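Local coordinates for CopC (Methylosinus trichosporium OB3b, PDB 5ICU), which probably binds copper in the periplasm as a cupredoxin-like copper chaperone, and carries one copper(II) ion in this crystal, at residues A16-K20 with A65-A69; G27-P32 with P58-T62; Y34-S38 with V48-K52. One frame throughout, in Å; residues are numbered along the deposited sequence.

Contact 1 (A16-K20 with A65-A69)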
loop_
_atom_site.group_PDB
_atom_site.type_symbol
_atom_site.label_atom_id
_atom_site.label_comp_id
_atom_site.label_asym_id
_atom_site.label_seq_id
_atom_site.Cartn_x
_atom_site.Cartn_y
_atom_site.Cartn_z
ATOM N N ALA A 16 9.872 -9.214 -7.972
ATOM C CA ALA A 16 11.263 -9.472 -8.338
ATOM C C ALA A 16 12.179 -8.312 -8.066
ATOM O O ALA A 16 13.406 -8.448 -8.175
ATOM C CB ALA A 16 11.300 -9.819 -9.811
ATOM N N ALA A 17 11.602 -7.154 -7.783
ATOM C CA ALA A 17 12.347 -5.953 -7.498
ATOM C C ALA A 17 11.499 -5.031 -6.655
ATOM O O ALA A 17 10.291 -5.245 -6.544
ATOM C CB ALA A 17 12.727 -5.264 -8.780
ATOM N N SER A 18 12.116 -4.003 -6.078
ATOM C CA SER A 18 11.386 -3.087 -5.215
ATOM C C SER A 18 10.270 -2.419 -6.031
ATOM O O SER A 18 10.539 -1.924 -7.110
ATOM C CB SER A 18 12.330 -2.009 -4.704
ATOM O OG SER A 18 11.645 -1.194 -3.766
ATOM N N PRO A 19 9.033 -2.394 -5.500
ATOM C CA PRO A 19 7.936 -1.736 -6.241
ATOM C C PRO A 19 8.105 -0.223 -6.208
ATOM O O PRO A 19 8.372 0.327 -5.147
ATOM C CB PRO A 19 6.699 -2.174 -5.458
ATOM C CG PRO A 19 7.179 -2.348 -4.081
ATOM C CD PRO A 19 8.571 -2.912 -4.196
ATOM N N LYS A 20 7.901 0.456 -7.314
ATOM C CA LYS A 20 8.017 1.913 -7.307
ATOM C C LYS A 20 6.897 2.550 -6.483
ATOM O O LYS A 20 7.092 3.562 -5.812
ATOM C CB LYS A 20 7.984 2.432 -8.715
ATOM C CG LYS A 20 9.183 1.964 -9.532
ATOM C CD LYS A 20 9.210 2.660 -10.880
ATOM C CE LYS A 20 10.395 2.192 -11.723
ATOM N NZ LYS A 20 10.817 3.191 -12.744
ATOM N N ALA A 65 7.046 4.427 -2.936
ATOM C CA ALA A 65 7.933 3.719 -2.007
ATOM C C ALA A 65 9.373 4.145 -2.246
ATOM O O ALA A 65 9.798 4.263 -3.381
ATOM C CB ALA A 65 7.809 2.224 -2.180
ATOM N N PRO A 66 10.152 4.250 -1.187
ATOM C CA PRO A 66 11.618 4.275 -1.387
ATOM C C PRO A 66 12.093 2.909 -1.812
ATOM O O PRO A 66 11.330 1.948 -1.884
ATOM C CB PRO A 66 12.148 4.584 0.012
ATOM C CG PRO A 66 11.143 3.914 0.900
ATOM C CD PRO A 66 9.794 4.052 0.234
ATOM N N GLU A 67 13.358 2.798 -2.173
ATOM C CA GLU A 67 13.964 1.555 -2.508
ATOM C C GLU A 67 13.918 0.618 -1.343
ATOM O O GLU A 67 14.433 0.960 -0.266
ATOM C CB GLU A 67 15.417 1.792 -2.955
ATOM C CG GLU A 67 16.156 0.542 -3.378
ATOM C CD GLU A 67 15.626 -0.126 -4.640
ATOM O OE1 GLU A 67 14.838 0.481 -5.368
ATOM O OE2 GLU A 67 16.078 -1.263 -4.957
ATOM N N LEU A 68 13.259 -0.511 -1.541
ATOM C CA LEU A 68 13.083 -1.521 -0.519
ATOM C C LEU A 68 14.097 -2.648 -0.651
ATOM O O LEU A 68 14.168 -3.302 -1.685
ATOM C CB LEU A 68 11.682 -2.115 -0.587
ATOM C CG LEU A 68 10.485 -1.153 -0.434
ATOM C CD1 LEU A 68 9.220 -1.957 -0.408
ATOM C CD2 LEU A 68 10.594 -0.288 0.796
ATOM N N ALA A 69 14.800 -2.911 0.452
ATOM C CA ALA A 69 15.677 -4.038 0.569
ATOM C C ALA A 69 14.924 -5.341 0.393
ATOM O O ALA A 69 13.730 -5.429 0.680
ATOM C CB ALA A 69 16.367 -4.000 1.918
HETATM O O HOH W 1 10.841 1.270 -4.506
HETATM O O HOH W 2 15.001 -3.730 -6.279
HETATM O O HOH W 3 9.100 5.173 -5.655
#
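The carboxylate of Glu-67 turns one face to Ser-18, whose CB lies 3.8 Å from Glu-67 CD and nearly as far from each of its two oxygens. Glu-67 OE2 also accepts a proton from water 2, which in turn accepts one from the backbone N of Ser-18. Glu-67 leaves its backbone heading away from this neighbour, and it is the bend at chi2 (66°) that brings the carboxylate back over it.

The hydroxyl of Ser-18 turns instead to the backbone of Leu-68. With OG anti to its own nitrogen (chi1 -175°), it reaches across to take the N-H of Leu-68 in a bond of 2.8 Å between Leu-68 N and Ser-18 OG, near straight at 160°. The same OG lies 2.7 Å from water 1, which also approaches the carbonyls of Pro-19 and Pro-66 and so gathers oxygens from both loops around one solvent molecule.

A second direct bond runs 3.0 Å from Ala-65 N to Lys-20 O, the donor standing well above the carbonyl plane rather than in it. Water 3 donates to Lys-20 O and Ala-65 O, closing a small polar ring beside that bond. Apolar contact is slight: Pro-19 CD meets Leu-68 CD1 at 4.0 Å, the two side chains crossing at about a right angle, and Phe-93 of strand 86-95 lies against both. Ala-65 CB packs 3.6 Å from Pro-19 O.

Lys-20 and Ala-65 directly adjoin the paired strands 21-26 and 60-64, so their bond continues the antiparallel pairing into the loops. Here two inter-strand loops of the cupredoxin-like CopC domain are joined, directly and through water, beside the ends of those strands.

Contact 2 (G27-P32 with P58-T62)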
loop_
_atom_site.group_PDB
_atom_site.type_symbol
_atom_site.label_atom_id
_atom_site.label_comp_id
_atom_site.label_asym_id
_atom_site.label_seq_id
_atom_site.Cartn_x
_atom_site.Cartn_y
_atom_site.Cartn_z
ATOM N N GLY A 27 -13.678 -0.399 -3.049
ATOM C CA GLY A 27 -15.012 -0.597 -3.568
ATOM C C GLY A 27 -15.895 0.618 -3.637
ATOM O O GLY A 27 -17.028 0.537 -4.170
ATOM N N GLY A 28 -15.431 1.725 -3.104
ATOM C CA GLY A 28 -16.142 3.012 -3.139
ATOM C C GLY A 28 -15.079 4.078 -3.027
ATOM O O GLY A 28 -13.861 3.800 -2.910
ATOM N N GLY A 29 -15.508 5.338 -3.059
ATOM C CA GLY A 29 -14.564 6.462 -2.983
ATOM C C GLY A 29 -13.843 6.479 -1.641
ATOM O O GLY A 29 -14.386 6.112 -0.607
ATOM N N VAL A 30 -12.632 7.019 -1.658
ATOM C CA VAL A 30 -11.904 7.355 -0.445
ATOM C C VAL A 30 -11.379 8.772 -0.584
ATOM O O VAL A 30 -11.215 9.282 -1.676
ATOM C CB VAL A 30 -10.756 6.360 -0.184
ATOM C CG1 VAL A 30 -11.299 4.977 0.135
ATOM C CG2 VAL A 30 -9.774 6.289 -1.328
ATOM N N GLU A 31 -11.101 9.394 0.566
ATOM C CA GLU A 31 -10.657 10.777 0.615
ATOM C C GLU A 31 -9.158 10.787 0.775
ATOM O O GLU A 31 -8.667 10.514 1.864
ATOM C CB GLU A 31 -11.310 11.413 1.823
ATOM C CG GLU A 31 -12.801 11.613 1.770
ATOM C CD GLU A 31 -13.266 12.734 2.762
ATOM O OE1 GLU A 31 -12.436 13.429 3.426
ATOM O OE2 GLU A 31 -14.489 12.988 2.899
ATOM N N PRO A 32 -8.366 11.093 -0.265
ATOM C CA PRO A 32 -6.930 10.985 -0.128
ATOM C C PRO A 32 -6.300 11.812 1.015
ATOM O O PRO A 32 -5.352 11.353 1.674
ATOM C CB PRO A 32 -6.360 11.389 -1.506
ATOM C CG PRO A 32 -7.496 11.647 -2.341
ATOM C CD PRO A 32 -8.759 11.434 -1.642
ATOM N N PRO A 58 -11.709 8.352 -7.801
ATOM C CA PRO A 58 -11.940 8.467 -6.349
ATOM C C PRO A 58 -11.700 7.176 -5.566
ATOM O O PRO A 58 -11.498 7.213 -4.346
ATOM C CB PRO A 58 -13.434 8.829 -6.259
ATOM C CG PRO A 58 -14.041 8.502 -7.577
ATOM C CD PRO A 58 -12.949 8.617 -8.588
ATOM N N ARG A 59 -11.718 6.036 -6.255
ATOM C CA ARG A 59 -11.595 4.748 -5.582
ATOM C C ARG A 59 -10.144 4.299 -5.438
ATOM O O ARG A 59 -9.907 3.201 -4.940
ATOM C CB ARG A 59 -12.382 3.666 -6.315
ATOM C CG ARG A 59 -13.827 4.011 -6.470
ATOM C CD ARG A 59 -14.640 2.825 -6.941
ATOM N NE ARG A 59 -16.032 3.169 -6.983
ATOM C CZ ARG A 59 -17.016 2.341 -7.314
ATOM N NH1 ARG A 59 -16.757 1.071 -7.633
ATOM N NH2 ARG A 59 -18.270 2.808 -7.296
ATOM N N GLU A 60 -9.167 5.091 -5.875
ATOM C CA GLU A 60 -7.765 4.647 -5.890
ATOM C C GLU A 60 -6.866 5.495 -5.042
ATOM O O GLU A 60 -7.075 6.682 -4.939
ATOM C CB GLU A 60 -7.242 4.589 -7.333
ATOM C CG GLU A 60 -8.035 3.577 -8.131
ATOM C CD GLU A 60 -7.619 3.413 -9.567
ATOM O OE1 GLU A 60 -6.517 3.852 -9.959
ATOM O OE2 GLU A 60 -8.413 2.807 -10.323
ATOM N N LEU A 61 -5.852 4.871 -4.464
ATOM C CA LEU A 61 -4.791 5.597 -3.770
ATOM C C LEU A 61 -3.484 5.020 -4.187
ATOM O O LEU A 61 -3.375 3.803 -4.435
ATOM C CB LEU A 61 -4.898 5.478 -2.253
ATOM C CG LEU A 61 -6.083 6.148 -1.583
ATOM C CD1 LEU A 61 -6.071 5.758 -0.143
ATOM C CD2 LEU A 61 -6.061 7.658 -1.770
ATOM N N THR A 62 -2.444 5.853 -4.157
ATOM C CA THR A 62 -1.071 5.346 -4.340
ATOM C C THR A 62 -0.129 5.873 -3.264
ATOM O O THR A 62 -0.404 6.910 -2.613
ATOM C CB THR A 62 -0.496 5.688 -5.723
ATOM O OG1 THR A 62 -0.372 7.097 -5.852
ATOM C CG2 THR A 62 -1.319 5.126 -6.864
#
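Val-30 and Pro-58 share the one direct hydrogen bond between these segments: Val-30 N to Pro-58 O, 2.9 Å long and nearly straight at 169°, with the donor tilted out of the carbonyl plane. The same oxygen receives a second, softer approach from Gly-29 CA, a C-H...O contact of 3.4 Å.

Two side-chain clusters flank this bond. Inward, Val-30 CG2 sits 3.7 Å from Leu-61 CG, the branch point of the leucine, the two chains meeting at a slant, while the CD2 methyl of Leu-61 lies 3.8 Å from Pro-32 CB. Leu-61 thus spreads its fork between a valine and a proline ring. Outward, Arg-59 runs alongside the glycines. Its chain is extended from CG to NE (chi2 -168°, chi3 176°), which lays CG 3.6 Å from Gly-28 O and carries the flat end on to Gly-27, whose carbonyl oxygen lies 3.5 Å above the guanidinium plane, toward its rim. That oxygen therefore meets a face of the cation and not its N-H edge, so it is a packing contact, perhaps favoured by the positive charge.

The next shell fixes both partners. Arg-59 and Leu-61 are held by backbone bonds to Phe-26 and Leu-24 of strand 21-26, and Leu-61 and Val-30 both pack on Val-79 of strand 71-80. On the loop side, Gly-29 O is bonded to Ser-2 OG, and the Gly-29 and Ser-82 backbones pair, tying the loop to neighbours in sequence of the copper ligands His-1 and Asp-83.

A loop bonded to the residues that lead into the edge strand 60-64, close to the amino-terminal histidine that binds the metal, belongs to the copper-binding end of the CopC beta sandwich.

Contact 3 (Y34-S38 with V48-K52)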
loop_
_atom_site.group_PDB
_atom_site.type_symbol
_atom_site.label_atom_id
_atom_site.label_comp_id
_atom_site.label_asym_id
_atom_site.label_seq_id
_atom_site.Cartn_x
_atom_site.Cartn_y
_atom_site.Cartn_z
ATOM N N TYR A 34 -7.425 12.454 3.830
ATOM C CA TYR A 34 -7.734 11.834 5.130
ATOM C C TYR A 34 -7.558 10.332 5.054
ATOM O O TYR A 34 -8.190 9.583 5.785
ATOM C CB TYR A 34 -9.155 12.194 5.572
ATOM C CG TYR A 34 -9.317 13.632 5.901
ATOM C CD1 TYR A 34 -8.980 14.103 7.177
ATOM C CD2 TYR A 34 -9.709 14.571 4.957
ATOM C CE1 TYR A 34 -9.116 15.426 7.498
ATOM C CE2 TYR A 34 -9.798 15.911 5.269
ATOM C CZ TYR A 34 -9.524 16.339 6.558
ATOM O OH TYR A 34 -9.672 17.665 6.907
ATOM N N SER A 35 -6.608 9.881 4.244
ATOM C CA SER A 35 -6.283 8.437 4.136
ATOM C C SER A 35 -4.794 8.241 4.350
ATOM O O SER A 35 -3.985 9.091 3.993
ATOM C CB SER A 35 -6.747 7.912 2.782
ATOM O OG SER A 35 -8.167 7.960 2.716
ATOM N N SER A 36 -4.432 7.079 4.861
ATOM C CA SER A 36 -3.062 6.770 5.228
ATOM C C SER A 36 -2.714 5.366 4.726
ATOM O O SER A 36 -3.508 4.431 4.884
ATOM C CB SER A 36 -2.895 6.804 6.727
ATOM O OG SER A 36 -1.581 6.469 7.124
ATOM N N ILE A 37 -1.533 5.238 4.115
ATOM C CA ILE A 37 -0.944 3.958 3.754
ATOM C C ILE A 37 0.447 3.991 4.369
ATOM O O ILE A 37 1.166 4.985 4.235
ATOM C CB ILE A 37 -0.835 3.755 2.225
ATOM C CG1 ILE A 37 -2.164 4.032 1.530
ATOM C CG2 ILE A 37 -0.345 2.346 1.931
ATOM C CD1 ILE A 37 -2.079 4.117 0.026
ATOM N N SER A 38 0.832 2.865 4.952
ATOM C CA SER A 38 2.165 2.720 5.530
ATOM C C SER A 38 2.798 1.426 5.062
ATOM O O SER A 38 2.125 0.423 4.888
ATOM C CB SER A 38 2.129 2.642 7.056
ATOM O OG SER A 38 1.551 3.809 7.607
ATOM N N VAL A 48 7.758 4.070 5.378
ATOM C CA VAL A 48 7.188 5.264 4.760
ATOM C C VAL A 48 5.696 5.272 5.022
ATOM O O VAL A 48 5.100 4.206 5.169
ATOM C CB VAL A 48 7.478 5.305 3.215
ATOM C CG1 VAL A 48 6.881 4.147 2.480
ATOM C CG2 VAL A 48 7.038 6.643 2.630
ATOM N N GLU A 49 5.141 6.459 5.135
ATOM C CA GLU A 49 3.688 6.661 5.239
ATOM C C GLU A 49 3.276 7.740 4.267
ATOM O O GLU A 49 4.011 8.693 4.030
ATOM C CB GLU A 49 3.300 7.080 6.677
ATOM C CG GLU A 49 1.797 7.183 6.918
ATOM C CD GLU A 49 1.122 8.461 6.433
ATOM O OE1 GLU A 49 1.784 9.510 6.240
ATOM O OE2 GLU A 49 -0.104 8.433 6.170
ATOM N N GLY A 50 2.087 7.602 3.715
ATOM C CA GLY A 50 1.475 8.685 2.941
ATOM C C GLY A 50 0.298 8.209 2.141
ATOM O O GLY A 50 -0.222 7.119 2.417
ATOM N N ALA A 51 -0.173 9.005 1.181
ATOM C CA ALA A 51 -1.273 8.632 0.289
ATOM C C ALA A 51 -1.484 9.736 -0.711
ATOM O O ALA A 51 -1.473 10.919 -0.360
ATOM C CB ALA A 51 -2.566 8.389 1.067
ATOM N N LYS A 52 -1.646 9.356 -1.975
ATOM C CA LYS A 52 -2.071 10.362 -2.954
ATOM C C LYS A 52 -3.147 9.780 -3.829
ATOM O O LYS A 52 -3.326 8.564 -3.894
ATOM C CB LYS A 52 -0.912 10.970 -3.734
ATOM C CG LYS A 52 -0.148 10.061 -4.570
ATOM C CD LYS A 52 0.868 10.830 -5.432
ATOM C CE LYS A 52 2.060 11.360 -4.655
ATOM N NZ LYS A 52 2.870 12.308 -5.504
HETATM O O HOH W 4 -1.906 10.450 5.652
#
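The beta hairpin formed by strands 36-40 and 46-50 brings Ile-37 opposite Gly-50. Strand segments 36-38 and 48-50 approach to 4.7 Å between axes, with directions 166° apart, which makes them antiparallel. Ile-37 and Gly-50 form a hydrogen-bonded pair: Gly-50 N reaches Ile-37 O at 2.8 Å, and Ile-37 N reaches Gly-50 O at 2.9 Å, the latter bent, 144° at the hydrogen. Ser-38 with Glu-49 is the adjacent non-hydrogen-bonded pair, where Ser-38 CA points a C-H at Val-48 O.

In the five-stranded sheet of this cupredoxin-like sandwich, strand 46-50 is an outer strand, and 36-40 continues the sheet inward through backbone bonds to 71-80. Ile-37 turns to the sandwich interior, touching Leu-61, Leu-63 and Val-75.

Across the hairpin, Glu-49 bends at chi2 (-80°) to bring its carboxylate alongside Ser-36. Ser-36 OG donates to Glu-49 OE2 in a short bond of 2.6 Å that uses the anti lone pair, on the side away from OE1. Water 4 gives a second proton to OE2 at 2.8 Å and another to Ser-35 O, so two donors grip this one oxygen. Ser-38 OG lies against the Glu-49 chain, 3.5 Å from CG. Beyond the strand end, Ala-51 CB presses on Ser-35 O at 3.3 Å.

In the fold
Contact 1 lies at the surface and contacts 2 and 3 are partly buried. The centres of contacts 1 and 2 are 23 Å apart, on opposite sides of the chain's centre, with contact 2 on the copper side. Contact 1 combines two direct hydrogen bonds with water bridges between two loops; contact 2 has one backbone bond amid apolar packing and an arginine over glycines; contact 3 is regular strand pairing plus a serine-carboxylate bond. Contacts 2 and 3 meet directly: Leu-61 packs against Ser-35 and Ile-37, and Thr-62 O probably bonds to Lys-52 N. Contact 1 touches contact 3 through Pro-66 on Val-48. Along the chain, contact 3 nests inside contact 2, and contact 2 inside contact 1.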